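Local coordinates for protein (CD58) (Homo sapiens, PDB 1CCZ) that binds the adhesion receptor CD2 through its N-terminal immunoglobulin-like domain, a recognition step between cells of the immune system, at residues V26-Q31 and V53-V58; K34-E39 and G60-Y65; S47-R52 and S69-E74; E94-P99 and T118-K123. All blocks are in the same frame, centred on the assembly; numbering follows the deposited sequence.

Contacts 1, 2 and 3 all lie in the N-terminal immunoglobulin domain, and their segments alternate along the chain: three first segments between 26 and 52, three partners between 53 and 74. Contacts 1 and 2 have centres only 2 Å apart and close the same β-sandwich, joining neighbouring strands 26-30 and 33-39 of one sheet to neighbouring strands 53-55 and 62-64 of the other. Contact 3 sits about 11 Å from the centre of contact 2, where the turn before strand 53-55 meets the 3-10 turn that leads into strand 73-78. Contact 4 follows later in the chain, its centre 24 to 31 Å from the rest, and lays the linker between the two domains against the second.

Contact 1 of 4, residues V26-Q31 and V53-V58; sequences VLWKKQ and VYLDTV
Leu55 carries this contact alone on its side, with one methyl group against Val26 and the other against Trp28. Val26 and Leu55 meet tip to tip, with CG1 of Val26 3.8 Å from CD2 of Leu55. The other branch of the leucine, CD1, lies against the pyrrole part of the indole, 3.6 Å from CD1 of Trp28, and approaches the ring obliquely. With CG anti to its backbone N (chi1 -169°), the Leu55 side chain is aimed at strand 26-30, and the fork at CG, turned by chi2 (38°), sends CD2 to Val26 and CD1 to Trp28. Phe43, from the strand 42-45, also touches this leucine.

All of this lies between the two sheets of a V-type immunoglobulin sandwich. Strand 26-30 carries the core tryptophan at Trp28, and strand 53-55 belongs to the facing sheet, which is why no hydrogen bond joins the two segments and the CA atoms of Val26 and Thr57, the nearest pair, stay 8.2 Å apart. Val17 and Met77 pack on the indole as well.

Polar interactions run to neighbours. The buried NE1 of Trp28 is satisfied by the carbonyl O of Gly60, which fixes the rotation of the indole beside Leu55. Further along, the chain bends out of strand 53-55 in an Asx turn: Val58 N makes a weak bond of 3.3 Å to Asp56 OD1, while Asp56 OD2 takes Ser59 OG.

Contact 2 of 4, residues K34-E39 and G60-Y65; sequences KVAELE and GSLTIY
A classic β-bulge in strand 33-39 turns two consecutive residues, Val35 and Ala36, toward Leu62 across the core of the N-terminal immunoglobulin sandwich. Both bulge residues lie opposite Trp28 on the adjoining strand 26-30, and both bond to its backbone; in a regular strand successive residues would point to opposite faces of the sheet. Leu62, on the facing strand 62-64, answers with one methyl each. Its CD2 comes obliquely to within 3.9 Å of CG1 of Val35, and its CD1 lies 4.4 Å from CB of Ala36, a looser touch. CG of Leu62 is anti to the backbone N (chi1 179°), which carries the fork straight into the interior, where Trp28 and Val53 also meet it.

On the outward face of strand 33-39 the chemistry is ionic. Lys34 NZ bridges to Glu37 OE1 at 3.1 Å, approaching on the syn side, and the other oxygen, OE2, pairs with Arg44, so that two cations share the carboxylate and would favour its charged form. On the face of strand 62-64 away from Leu62, CG2 of Thr63 sits 3.4 Å above the ring plane of Tyr65, offset toward the rim.

Contact 3 of 4, residues S47-R52 and S69-E74; sequences SSFKNR and SSDEDE
Arg52 and Asp71 come from opposite directions and join end-on, guanidinium to carboxylate, with their planes only 18° apart. NH1 of Arg52 reaches OD2 of Asp71 at 2.7 Å, and NH2 of Arg52 reaches OD1 of Asp71 at 2.9 Å, both bonds nearly straight and both on the syn side of the acid. This bidentate salt bridge is the one long known from V-type immunoglobulin domains.

The arginine is held flat from several sides. Its chain runs extended from CG to NE, and NE of Arg52 gives a straight bond of 2.6 Å to the carbonyl O of Ser48, which lies in the guanidinium plane although the nitrogen itself stands well above the carbonyl plane. NH1 has a second acceptor in Tyr65 O. Phe49 covers one face: Arg52 NH2 hangs 3.6 Å above the ring plane, offset toward the rim, while CZ of Phe49 touches OD1 of Asp71 obliquely at 3.7 Å. Ring and guanidinium sit at the two ends of a type II turn, Phe49 to Arg52. Asp71 OD2 is gripped twice as well, since it also accepts Thr68 N.

Asp71 O receives the hydroxyl of Tyr75, the tyrosine corner of the fold, just ahead of strand 73-78. Ile64 of strand 62-64 packs on Phe49 and Arg52, and Val92 of strand 86-93 is touched by Asp71.

Contact 4 of 4, residues E94-P99 and T118-K123; sequences EMVSKP and TDVELK
Glu94 and Thr118 join through a pair of hydrogen bonds that run in opposite directions. The backbone N of Glu94 donates to OG1 of Thr118 at 2.8 Å, nearly straight, and its carbonyl O takes Thr118 N at a longer 3.2 Å. Thr118 can serve both because OG1 sits beside its own backbone N (chi1 -51°), so hydroxyl and amide act together, and OG1 also lies 3.3 Å from CB of Glu94. The extended glutamate chain carries OE2 on to Gly117 N. Glu94 O has a further donor in Asn156 ND2, which bonds to Thr118 O too and so ties the two segments together from outside.

Past Met95 comes Val96, whose side chain crosses that of Val120 at a slant, CG1 of Val96 lying 3.6 Å from CG2 and 4.1 Å from CG1 of Val120. The backbone N of Val96 is hydrogen-bonded to Ser159 OG. Here the chain has left strand 86-93, the last of the first domain, and is running along the second, immunoglobulin-like domain; residues 118-120 belong to the loop that links strand 109-113 to strand 121-126, so the linker lies against the near end of that sandwich.

Ser97 OG bonds to Glu116 N in the same loop, and Lys98 NZ turns to Ser162 O. CB of Pro99 stays 4.7 Å from CD2 of Leu122, too far for a close touch, though both side chains pack on Ala154 of strand 150-156.

Contact 1 of 4, residues V26-Q31 and V53-V58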
loop_
_atom_site.group_PDB
_atom_site.type_symbol
_atom_site.label_atom_id
_atom_site.label_comp_id
_atom_site.label_asym_id
_atom_site.label_seq_id
_atom_site.Cartn_x
_atom_site.Cartn_y
_atom_site.Cartn_z
ATOM N N VAL A 26 19.518 18.584 -7.016
ATOM C CA VAL A 26 18.155 18.067 -6.992
ATOM C C VAL A 26 17.526 18.409 -5.665
ATOM O O VAL A 26 18.198 18.430 -4.644
ATOM C CB VAL A 26 18.107 16.517 -7.215
ATOM C CG1 VAL A 26 18.814 15.799 -6.118
ATOM C CG2 VAL A 26 16.683 16.050 -7.239
ATOM N N LEU A 27 16.237 18.709 -5.681
ATOM C CA LEU A 27 15.520 19.036 -4.458
ATOM C C LEU A 27 14.204 18.227 -4.410
ATOM O O LEU A 27 13.477 18.141 -5.415
ATOM C CB LEU A 27 15.202 20.533 -4.416
ATOM C CG LEU A 27 14.372 21.044 -3.237
ATOM C CD1 LEU A 27 15.109 20.797 -1.932
ATOM C CD2 LEU A 27 14.115 22.524 -3.401
ATOM N N TRP A 28 13.924 17.622 -3.251
ATOM C CA TRP A 28 12.709 16.848 -3.060
ATOM C C TRP A 28 11.884 17.527 -1.997
ATOM O O TRP A 28 12.409 17.927 -0.933
ATOM C CB TRP A 28 13.026 15.432 -2.604
ATOM C CG TRP A 28 13.366 14.541 -3.732
ATOM C CD1 TRP A 28 14.616 14.245 -4.193
ATOM C CD2 TRP A 28 12.447 13.785 -4.540
ATOM N NE1 TRP A 28 14.535 13.351 -5.232
ATOM C CE2 TRP A 28 13.217 13.051 -5.468
ATOM C CE3 TRP A 28 11.050 13.659 -4.566
ATOM C CZ2 TRP A 28 12.640 12.197 -6.416
ATOM C CZ3 TRP A 28 10.475 12.810 -5.512
ATOM C CH2 TRP A 28 11.271 12.091 -6.422
ATOM N N LYS A 29 10.592 17.674 -2.294
ATOM C CA LYS A 29 9.667 18.298 -1.367
ATOM C C LYS A 29 8.488 17.373 -1.110
ATOM O O LYS A 29 8.104 16.592 -1.982
ATOM C CB LYS A 29 9.150 19.619 -1.931
ATOM C CG LYS A 29 10.149 20.762 -1.882
ATOM C CD LYS A 29 9.638 21.943 -2.691
ATOM C CE LYS A 29 10.488 23.195 -2.472
ATOM N NZ LYS A 29 10.030 24.335 -3.326
ATOM N N LYS A 30 7.951 17.465 0.103
ATOM C CA LYS A 30 6.780 16.703 0.537
ATOM C C LYS A 30 5.778 17.830 0.709
ATOM O O LYS A 30 5.807 18.558 1.707
ATOM C CB LYS A 30 7.048 16.029 1.877
ATOM C CG LYS A 30 5.849 15.318 2.495
ATOM C CD LYS A 30 6.224 14.805 3.878
ATOM C CE LYS A 30 5.273 13.739 4.375
ATOM N NZ LYS A 30 4.070 14.374 4.961
ATOM N N GLN A 31 4.907 17.980 -0.281
ATOM C CA GLN A 31 3.951 19.066 -0.265
ATOM C C GLN A 31 4.830 20.270 -0.604
ATOM O O GLN A 31 5.440 20.320 -1.672
ATOM C CB GLN A 31 3.329 19.244 1.129
ATOM C CG GLN A 31 2.068 18.418 1.382
ATOM C CD GLN A 31 1.008 18.588 0.296
ATOM O OE1 GLN A 31 1.320 18.618 -0.904
ATOM N NE2 GLN A 31 -0.255 18.697 0.712
ATOM N N VAL A 53 16.647 8.690 4.568
ATOM C CA VAL A 53 16.429 8.838 3.129
ATOM C C VAL A 53 17.774 8.657 2.412
ATOM O O VAL A 53 18.834 8.868 2.996
ATOM C CB VAL A 53 15.848 10.242 2.729
ATOM C CG1 VAL A 53 14.516 10.486 3.399
ATOM C CG2 VAL A 53 16.822 11.335 3.088
ATOM N N TYR A 54 17.735 8.210 1.169
ATOM C CA TYR A 54 18.946 8.098 0.386
ATOM C C TYR A 54 18.637 8.756 -0.961
ATOM O O TYR A 54 17.615 8.477 -1.588
ATOM C CB TYR A 54 19.358 6.663 0.157
ATOM C CG TYR A 54 20.344 6.566 -0.990
ATOM C CD1 TYR A 54 21.618 7.135 -0.886
ATOM C CD2 TYR A 54 19.998 5.938 -2.197
ATOM C CE1 TYR A 54 22.515 7.083 -1.944
ATOM C CE2 TYR A 54 20.886 5.883 -3.254
ATOM C CZ TYR A 54 22.144 6.459 -3.117
ATOM O OH TYR A 54 23.031 6.413 -4.159
ATOM N N LEU A 55 19.528 9.625 -1.416
ATOM C CA LEU A 55 19.310 10.336 -2.663
ATOM C C LEU A 55 20.331 9.951 -3.721
ATOM O O LEU A 55 21.527 10.231 -3.573
ATOM C CB LEU A 55 19.383 11.839 -2.385
ATOM C CG LEU A 55 18.961 12.854 -3.444
ATOM C CD1 LEU A 55 17.736 12.365 -4.209
ATOM C CD2 LEU A 55 18.658 14.166 -2.741
ATOM N N ASP A 56 19.866 9.306 -4.786
ATOM C CA ASP A 56 20.752 8.913 -5.880
ATOM C C ASP A 56 21.283 10.176 -6.567
ATOM O O ASP A 56 20.534 10.942 -7.164
ATOM C CB ASP A 56 19.991 8.030 -6.884
ATOM C CG ASP A 56 20.906 7.407 -7.938
ATOM O OD1 ASP A 56 22.149 7.483 -7.822
ATOM O OD2 ASP A 56 20.366 6.830 -8.891
ATOM N N THR A 57 22.581 10.392 -6.487
ATOM C CA THR A 57 23.182 11.584 -7.068
ATOM C C THR A 57 23.210 11.588 -8.582
ATOM O O THR A 57 23.479 12.622 -9.200
ATOM C CB THR A 57 24.606 11.739 -6.601
ATOM O OG1 THR A 57 25.365 10.636 -7.108
ATOM C CG2 THR A 57 24.671 11.741 -5.071
ATOM N N VAL A 58 22.939 10.439 -9.183
ATOM C CA VAL A 58 22.954 10.337 -10.635
ATOM C C VAL A 58 21.607 10.643 -11.275
ATOM O O VAL A 58 21.509 11.494 -12.170
ATOM C CB VAL A 58 23.381 8.935 -11.063
ATOM C CG1 VAL A 58 23.312 8.806 -12.563
ATOM C CG2 VAL A 58 24.775 8.662 -10.567
#

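Contact 2 of 4, residues K34-E39 and G60-Y65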
loop_
_atom_site.group_PDB
_atom_site.type_symbol
_atom_site.label_atom_id
_atom_site.label_comp_id
_atom_site.label_asym_id
_atom_site.label_seq_id
_atom_site.Cartn_x
_atom_site.Cartn_y
_atom_site.Cartn_z
ATOM N N LYS A 34 10.732 20.972 2.329
ATOM C CA LYS A 34 11.905 20.252 1.858
ATOM C C LYS A 34 12.076 18.921 2.556
ATOM O O LYS A 34 11.875 18.802 3.757
ATOM C CB LYS A 34 13.167 21.099 2.063
ATOM C CG LYS A 34 13.306 22.272 1.100
ATOM C CD LYS A 34 14.774 22.659 0.897
ATOM C CE LYS A 34 15.301 23.579 1.991
ATOM N NZ LYS A 34 16.717 23.988 1.700
ATOM N N VAL A 35 12.467 17.923 1.781
ATOM C CA VAL A 35 12.680 16.581 2.289
ATOM C C VAL A 35 14.187 16.300 2.294
ATOM O O VAL A 35 14.758 15.926 3.303
ATOM C CB VAL A 35 11.945 15.545 1.371
ATOM C CG1 VAL A 35 12.480 14.137 1.599
ATOM C CG2 VAL A 35 10.453 15.606 1.619
ATOM N N ALA A 36 14.822 16.499 1.146
ATOM C CA ALA A 36 16.243 16.249 1.003
ATOM C C ALA A 36 16.709 16.976 -0.237
ATOM O O ALA A 36 15.897 17.313 -1.107
ATOM C CB ALA A 36 16.490 14.766 0.829
ATOM N N GLU A 37 18.018 17.182 -0.339
ATOM C CA GLU A 37 18.581 17.879 -1.488
ATOM C C GLU A 37 20.045 17.548 -1.741
ATOM O O GLU A 37 20.737 17.058 -0.860
ATOM C CB GLU A 37 18.449 19.392 -1.270
ATOM C CG GLU A 37 19.429 19.913 -0.265
ATOM C CD GLU A 37 19.137 21.322 0.201
ATOM O OE1 GLU A 37 18.030 21.837 -0.021
ATOM O OE2 GLU A 37 20.032 21.928 0.807
ATOM N N LEU A 38 20.476 17.776 -2.979
ATOM C CA LEU A 38 21.869 17.653 -3.412
ATOM C C LEU A 38 22.035 19.087 -3.924
ATOM O O LEU A 38 21.533 19.442 -4.993
ATOM C CB LEU A 38 22.036 16.670 -4.565
ATOM C CG LEU A 38 22.028 15.193 -4.164
ATOM C CD1 LEU A 38 22.182 14.329 -5.405
ATOM C CD2 LEU A 38 23.155 14.912 -3.172
ATOM N N GLU A 39 22.691 19.915 -3.121
ATOM C CA GLU A 39 22.881 21.324 -3.433
ATOM C C GLU A 39 24.334 21.773 -3.230
ATOM O O GLU A 39 24.893 21.583 -2.150
ATOM C CB GLU A 39 21.961 22.153 -2.528
ATOM C CG GLU A 39 21.915 23.639 -2.848
ATOM C CD GLU A 39 20.940 24.384 -1.972
ATOM O OE1 GLU A 39 19.728 24.327 -2.260
ATOM O OE2 GLU A 39 21.384 25.017 -0.993
ATOM N N GLY A 60 18.747 11.210 -9.250
ATOM C CA GLY A 60 17.986 12.069 -8.370
ATOM C C GLY A 60 16.896 11.287 -7.661
ATOM O O GLY A 60 16.104 11.864 -6.935
ATOM N N SER A 61 16.856 9.974 -7.865
ATOM C CA SER A 61 15.856 9.104 -7.229
ATOM C C SER A 61 15.957 9.156 -5.713
ATOM O O SER A 61 17.051 9.085 -5.154
ATOM C CB SER A 61 16.044 7.644 -7.674
ATOM O OG SER A 61 15.555 7.428 -8.983
ATOM N N LEU A 62 14.807 9.252 -5.051
ATOM C CA LEU A 62 14.753 9.312 -3.591
ATOM C C LEU A 62 14.242 8.016 -2.982
ATOM O O LEU A 62 13.238 7.468 -3.445
ATOM C CB LEU A 62 13.825 10.446 -3.139
ATOM C CG LEU A 62 13.643 10.626 -1.630
ATOM C CD1 LEU A 62 14.944 11.132 -1.055
ATOM C CD2 LEU A 62 12.540 11.603 -1.335
ATOM N N THR A 63 14.937 7.522 -1.958
ATOM C CA THR A 63 14.504 6.333 -1.245
ATOM C C THR A 63 14.204 6.777 0.183
ATOM O O THR A 63 15.030 7.429 0.809
ATOM C CB THR A 63 15.581 5.242 -1.215
ATOM O OG1 THR A 63 15.770 4.732 -2.535
ATOM C CG2 THR A 63 15.141 4.078 -0.313
ATOM N N ILE A 64 13.008 6.463 0.676
ATOM C CA ILE A 64 12.605 6.807 2.039
ATOM C C ILE A 64 12.517 5.505 2.848
ATOM O O ILE A 64 11.832 4.562 2.447
ATOM C CB ILE A 64 11.225 7.480 2.064
ATOM C CG1 ILE A 64 11.229 8.699 1.151
ATOM C CG2 ILE A 64 10.865 7.869 3.494
ATOM C CD1 ILE A 64 9.892 9.390 1.033
ATOM N N TYR A 65 13.215 5.447 3.978
ATOM C CA TYR A 65 13.208 4.248 4.811
ATOM C C TYR A 65 12.292 4.410 6.002
ATOM O O TYR A 65 11.908 5.528 6.369
ATOM C CB TYR A 65 14.624 3.925 5.306
ATOM C CG TYR A 65 15.611 3.696 4.191
ATOM C CD1 TYR A 65 15.726 2.446 3.581
ATOM C CD2 TYR A 65 16.433 4.736 3.734
ATOM C CE1 TYR A 65 16.631 2.229 2.543
ATOM C CE2 TYR A 65 17.347 4.534 2.694
ATOM C CZ TYR A 65 17.440 3.285 2.108
ATOM O OH TYR A 65 18.341 3.081 1.093
#

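Contact 3 of 4, residues S47-R52 and S69-E74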
loop_
_atom_site.group_PDB
_atom_site.type_symbol
_atom_site.label_atom_id
_atom_site.label_comp_id
_atom_site.label_asym_id
_atom_site.label_seq_id
_atom_site.Cartn_x
_atom_site.Cartn_y
_atom_site.Cartn_z
ATOM N N SER A 47 13.959 17.686 8.628
ATOM C CA SER A 47 12.934 17.211 9.542
ATOM C C SER A 47 12.977 15.721 9.812
ATOM O O SER A 47 14.036 15.166 10.106
ATOM C CB SER A 47 11.564 17.604 9.002
ATOM O OG SER A 47 11.630 18.893 8.424
ATOM N N SER A 48 11.816 15.076 9.705
ATOM C CA SER A 48 11.699 13.643 9.962
ATOM C C SER A 48 12.486 12.771 9.002
ATOM O O SER A 48 12.637 11.572 9.238
ATOM C CB SER A 48 10.231 13.209 9.912
ATOM O OG SER A 48 9.588 13.748 8.772
ATOM N N PHE A 49 13.003 13.350 7.924
ATOM C CA PHE A 49 13.730 12.525 6.978
ATOM C C PHE A 49 15.224 12.390 7.223
ATOM O O PHE A 49 15.886 11.590 6.565
ATOM C CB PHE A 49 13.429 13.013 5.564
ATOM C CG PHE A 49 11.984 12.884 5.205
ATOM C CD1 PHE A 49 11.489 11.687 4.692
ATOM C CD2 PHE A 49 11.096 13.934 5.442
ATOM C CE1 PHE A 49 10.123 11.539 4.426
ATOM C CE2 PHE A 49 9.735 13.799 5.182
ATOM C CZ PHE A 49 9.247 12.591 4.670
ATOM N N LYS A 50 15.763 13.156 8.170
ATOM C CA LYS A 50 17.188 13.049 8.469
ATOM C C LYS A 50 17.458 11.633 8.917
ATOM O O LYS A 50 16.714 11.085 9.717
ATOM C CB LYS A 50 17.581 13.993 9.596
ATOM C CG LYS A 50 18.021 15.352 9.136
ATOM C CD LYS A 50 17.167 16.428 9.771
ATOM C CE LYS A 50 17.951 17.215 10.787
ATOM N NZ LYS A 50 19.008 17.990 10.096
ATOM N N ASN A 51 18.501 11.027 8.380
ATOM C CA ASN A 51 18.863 9.676 8.767
ATOM C C ASN A 51 17.984 8.572 8.201
ATOM O O ASN A 51 18.193 7.406 8.527
ATOM C CB ASN A 51 18.909 9.561 10.299
ATOM C CG ASN A 51 19.950 10.490 10.925
ATOM O OD1 ASN A 51 21.122 10.468 10.544
ATOM N ND2 ASN A 51 19.523 11.311 11.889
ATOM N N ARG A 52 16.999 8.906 7.369
ATOM C CA ARG A 52 16.193 7.839 6.791
ATOM C C ARG A 52 15.808 7.997 5.334
ATOM O O ARG A 52 14.763 7.504 4.916
ATOM C CB ARG A 52 14.945 7.567 7.624
ATOM C CG ARG A 52 14.037 8.728 7.819
ATOM C CD ARG A 52 12.686 8.233 8.225
ATOM N NE ARG A 52 11.714 9.317 8.244
ATOM C CZ ARG A 52 10.510 9.239 7.696
ATOM N NH1 ARG A 52 10.141 8.123 7.089
ATOM N NH2 ARG A 52 9.678 10.267 7.767
ATOM N N SER A 69 2.825 6.564 8.667
ATOM C CA SER A 69 1.620 7.120 8.051
ATOM C C SER A 69 1.744 8.578 7.666
ATOM O O SER A 69 1.199 9.000 6.644
ATOM C CB SER A 69 0.422 6.970 8.990
ATOM O OG SER A 69 0.848 6.414 10.218
ATOM N N SER A 70 2.438 9.358 8.491
ATOM C CA SER A 70 2.607 10.779 8.214
ATOM C C SER A 70 3.322 10.975 6.872
ATOM O O SER A 70 3.205 12.032 6.244
ATOM C CB SER A 70 3.390 11.444 9.348
ATOM O OG SER A 70 4.335 10.548 9.906
ATOM N N ASP A 71 4.038 9.941 6.429
ATOM C CA ASP A 71 4.755 9.984 5.158
ATOM C C ASP A 71 3.852 9.949 3.944
ATOM O O ASP A 71 4.301 10.200 2.826
ATOM C CB ASP A 71 5.727 8.825 5.056
ATOM C CG ASP A 71 6.889 8.982 5.975
ATOM O OD1 ASP A 71 7.155 10.125 6.406
ATOM O OD2 ASP A 71 7.536 7.966 6.269
ATOM N N GLU A 72 2.586 9.615 4.152
ATOM C CA GLU A 72 1.642 9.570 3.041
ATOM C C GLU A 72 1.433 10.998 2.568
ATOM O O GLU A 72 0.978 11.857 3.330
ATOM C CB GLU A 72 0.306 8.995 3.485
ATOM C CG GLU A 72 -0.723 9.032 2.386
ATOM C CD GLU A 72 -1.820 8.017 2.601
ATOM O OE1 GLU A 72 -1.512 6.892 3.047
ATOM O OE2 GLU A 72 -2.989 8.348 2.322
ATOM N N ASP A 73 1.733 11.253 1.307
ATOM C CA ASP A 73 1.624 12.614 0.824
ATOM C C ASP A 73 2.078 12.686 -0.614
ATOM O O ASP A 73 2.456 11.679 -1.220
ATOM C CB ASP A 73 2.550 13.497 1.663
ATOM C CG ASP A 73 1.940 14.815 2.010
ATOM O OD1 ASP A 73 1.108 15.312 1.220
ATOM O OD2 ASP A 73 2.297 15.355 3.078
ATOM N N GLU A 74 2.029 13.893 -1.160
ATOM C CA GLU A 74 2.515 14.110 -2.498
ATOM C C GLU A 74 3.939 14.634 -2.347
ATOM O O GLU A 74 4.208 15.469 -1.482
ATOM C CB GLU A 74 1.688 15.145 -3.221
ATOM C CG GLU A 74 1.886 15.045 -4.707
ATOM C CD GLU A 74 1.888 16.381 -5.382
ATOM O OE1 GLU A 74 1.728 17.410 -4.692
ATOM O OE2 GLU A 74 2.052 16.396 -6.618
#

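Contact 4 of 4, residues E94-P99 and T118-K123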
loop_
_atom_site.group_PDB
_atom_site.type_symbol
_atom_site.label_atom_id
_atom_site.label_comp_id
_atom_site.label_asym_id
_atom_site.label_seq_id
_atom_site.Cartn_x
_atom_site.Cartn_y
_atom_site.Cartn_z
ATOM N N GLU A 94 -0.830 -0.355 5.953
ATOM C CA GLU A 94 -0.515 -1.377 6.913
ATOM C C GLU A 94 -0.966 -2.697 6.212
ATOM O O GLU A 94 -1.968 -2.725 5.485
ATOM C CB GLU A 94 -1.274 -1.036 8.188
ATOM C CG GLU A 94 -1.871 -2.161 8.951
ATOM C CD GLU A 94 -2.753 -1.622 10.061
ATOM O OE1 GLU A 94 -2.489 -0.462 10.475
ATOM O OE2 GLU A 94 -3.695 -2.327 10.504
ATOM N N MET A 95 -0.189 -3.758 6.357
ATOM C CA MET A 95 -0.526 -5.030 5.730
ATOM C C MET A 95 -1.731 -5.676 6.400
ATOM O O MET A 95 -1.975 -5.455 7.591
ATOM C CB MET A 95 0.664 -5.971 5.813
ATOM C CG MET A 95 1.716 -5.677 4.763
ATOM S SD MET A 95 3.149 -6.721 4.981
ATOM C CE MET A 95 3.359 -6.583 6.805
ATOM N N VAL A 96 -2.492 -6.471 5.636
ATOM C CA VAL A 96 -3.679 -7.151 6.174
ATOM C C VAL A 96 -3.246 -8.323 7.042
ATOM O O VAL A 96 -2.139 -8.860 6.866
ATOM C CB VAL A 96 -4.601 -7.722 5.037
ATOM C CG1 VAL A 96 -5.101 -6.617 4.148
ATOM C CG2 VAL A 96 -3.849 -8.753 4.202
ATOM N N SER A 97 -4.087 -8.703 8.008
ATOM C CA SER A 97 -3.782 -9.877 8.810
ATOM C C SER A 97 -4.547 -11.026 8.116
ATOM O O SER A 97 -5.148 -10.826 7.047
ATOM C CB SER A 97 -4.239 -9.709 10.261
ATOM O OG SER A 97 -5.551 -9.211 10.356
ATOM N N LYS A 98 -4.522 -12.215 8.696
ATOM C CA LYS A 98 -5.219 -13.332 8.089
ATOM C C LYS A 98 -6.714 -13.244 8.413
ATOM O O LYS A 98 -7.092 -13.049 9.573
ATOM C CB LYS A 98 -4.626 -14.645 8.598
ATOM C CG LYS A 98 -5.248 -15.891 7.984
ATOM C CD LYS A 98 -5.186 -17.060 8.961
ATOM C CE LYS A 98 -5.265 -18.401 8.235
ATOM N NZ LYS A 98 -4.806 -18.342 6.801
ATOM N N PRO A 99 -7.590 -13.373 7.389
ATOM C CA PRO A 99 -9.029 -13.294 7.651
ATOM C C PRO A 99 -9.556 -14.430 8.531
ATOM O O PRO A 99 -8.965 -15.522 8.590
ATOM C CB PRO A 99 -9.675 -13.333 6.257
ATOM C CG PRO A 99 -8.572 -13.256 5.282
ATOM C CD PRO A 99 -7.291 -13.590 5.957
ATOM N N THR A 118 -4.901 -1.501 5.823
ATOM C CA THR A 118 -5.382 -0.195 5.398
ATOM C C THR A 118 -6.120 -0.375 4.054
ATOM O O THR A 118 -5.633 -1.092 3.180
ATOM C CB THR A 118 -4.201 0.800 5.178
ATOM O OG1 THR A 118 -3.343 0.812 6.316
ATOM C CG2 THR A 118 -4.723 2.189 4.987
ATOM N N ASP A 119 -7.269 0.276 3.887
ATOM C CA ASP A 119 -8.046 0.191 2.634
ATOM C C ASP A 119 -8.145 -1.243 2.144
ATOM O O ASP A 119 -7.759 -1.591 1.025
ATOM C CB ASP A 119 -7.423 1.050 1.527
ATOM C CG ASP A 119 -8.474 1.670 0.612
ATOM O OD1 ASP A 119 -9.669 1.721 0.992
ATOM O OD2 ASP A 119 -8.096 2.109 -0.490
ATOM N N VAL A 120 -8.686 -2.068 3.014
ATOM C CA VAL A 120 -8.833 -3.471 2.755
ATOM C C VAL A 120 -10.125 -3.795 2.008
ATOM O O VAL A 120 -11.150 -3.136 2.166
ATOM C CB VAL A 120 -8.814 -4.233 4.107
ATOM C CG1 VAL A 120 -9.054 -5.725 3.904
ATOM C CG2 VAL A 120 -7.493 -3.994 4.796
ATOM N N GLU A 121 -10.044 -4.830 1.190
ATOM C CA GLU A 121 -11.179 -5.346 0.464
ATOM C C GLU A 121 -11.207 -6.839 0.831
ATOM O O GLU A 121 -10.165 -7.498 0.839
ATOM C CB GLU A 121 -10.946 -5.195 -1.031
ATOM C CG GLU A 121 -12.132 -5.532 -1.875
ATOM C CD GLU A 121 -11.955 -5.078 -3.318
ATOM O OE1 GLU A 121 -12.031 -3.842 -3.579
ATOM O OE2 GLU A 121 -11.735 -5.961 -4.181
ATOM N N LEU A 122 -12.380 -7.362 1.157
ATOM C CA LEU A 122 -12.531 -8.781 1.459
ATOM C C LEU A 122 -13.177 -9.385 0.208
ATOM O O LEU A 122 -14.109 -8.796 -0.366
ATOM C CB LEU A 122 -13.449 -8.980 2.666
ATOM C CG LEU A 122 -12.842 -8.616 4.027
ATOM C CD1 LEU A 122 -13.884 -8.841 5.116
ATOM C CD2 LEU A 122 -11.580 -9.455 4.287
ATOM N N LYS A 123 -12.677 -10.537 -0.230
ATOM C CA LYS A 123 -13.219 -11.206 -1.406
ATOM C C LYS A 123 -13.614 -12.622 -1.005
ATOM O O LYS A 123 -12.831 -13.323 -0.363
ATOM C CB LYS A 123 -12.163 -11.242 -2.492
ATOM C CG LYS A 123 -11.704 -9.869 -2.889
ATOM C CD LYS A 123 -10.573 -9.981 -3.862
ATOM C CE LYS A 123 -10.946 -9.357 -5.188
ATOM N NZ LYS A 123 -10.333 -7.991 -5.374
#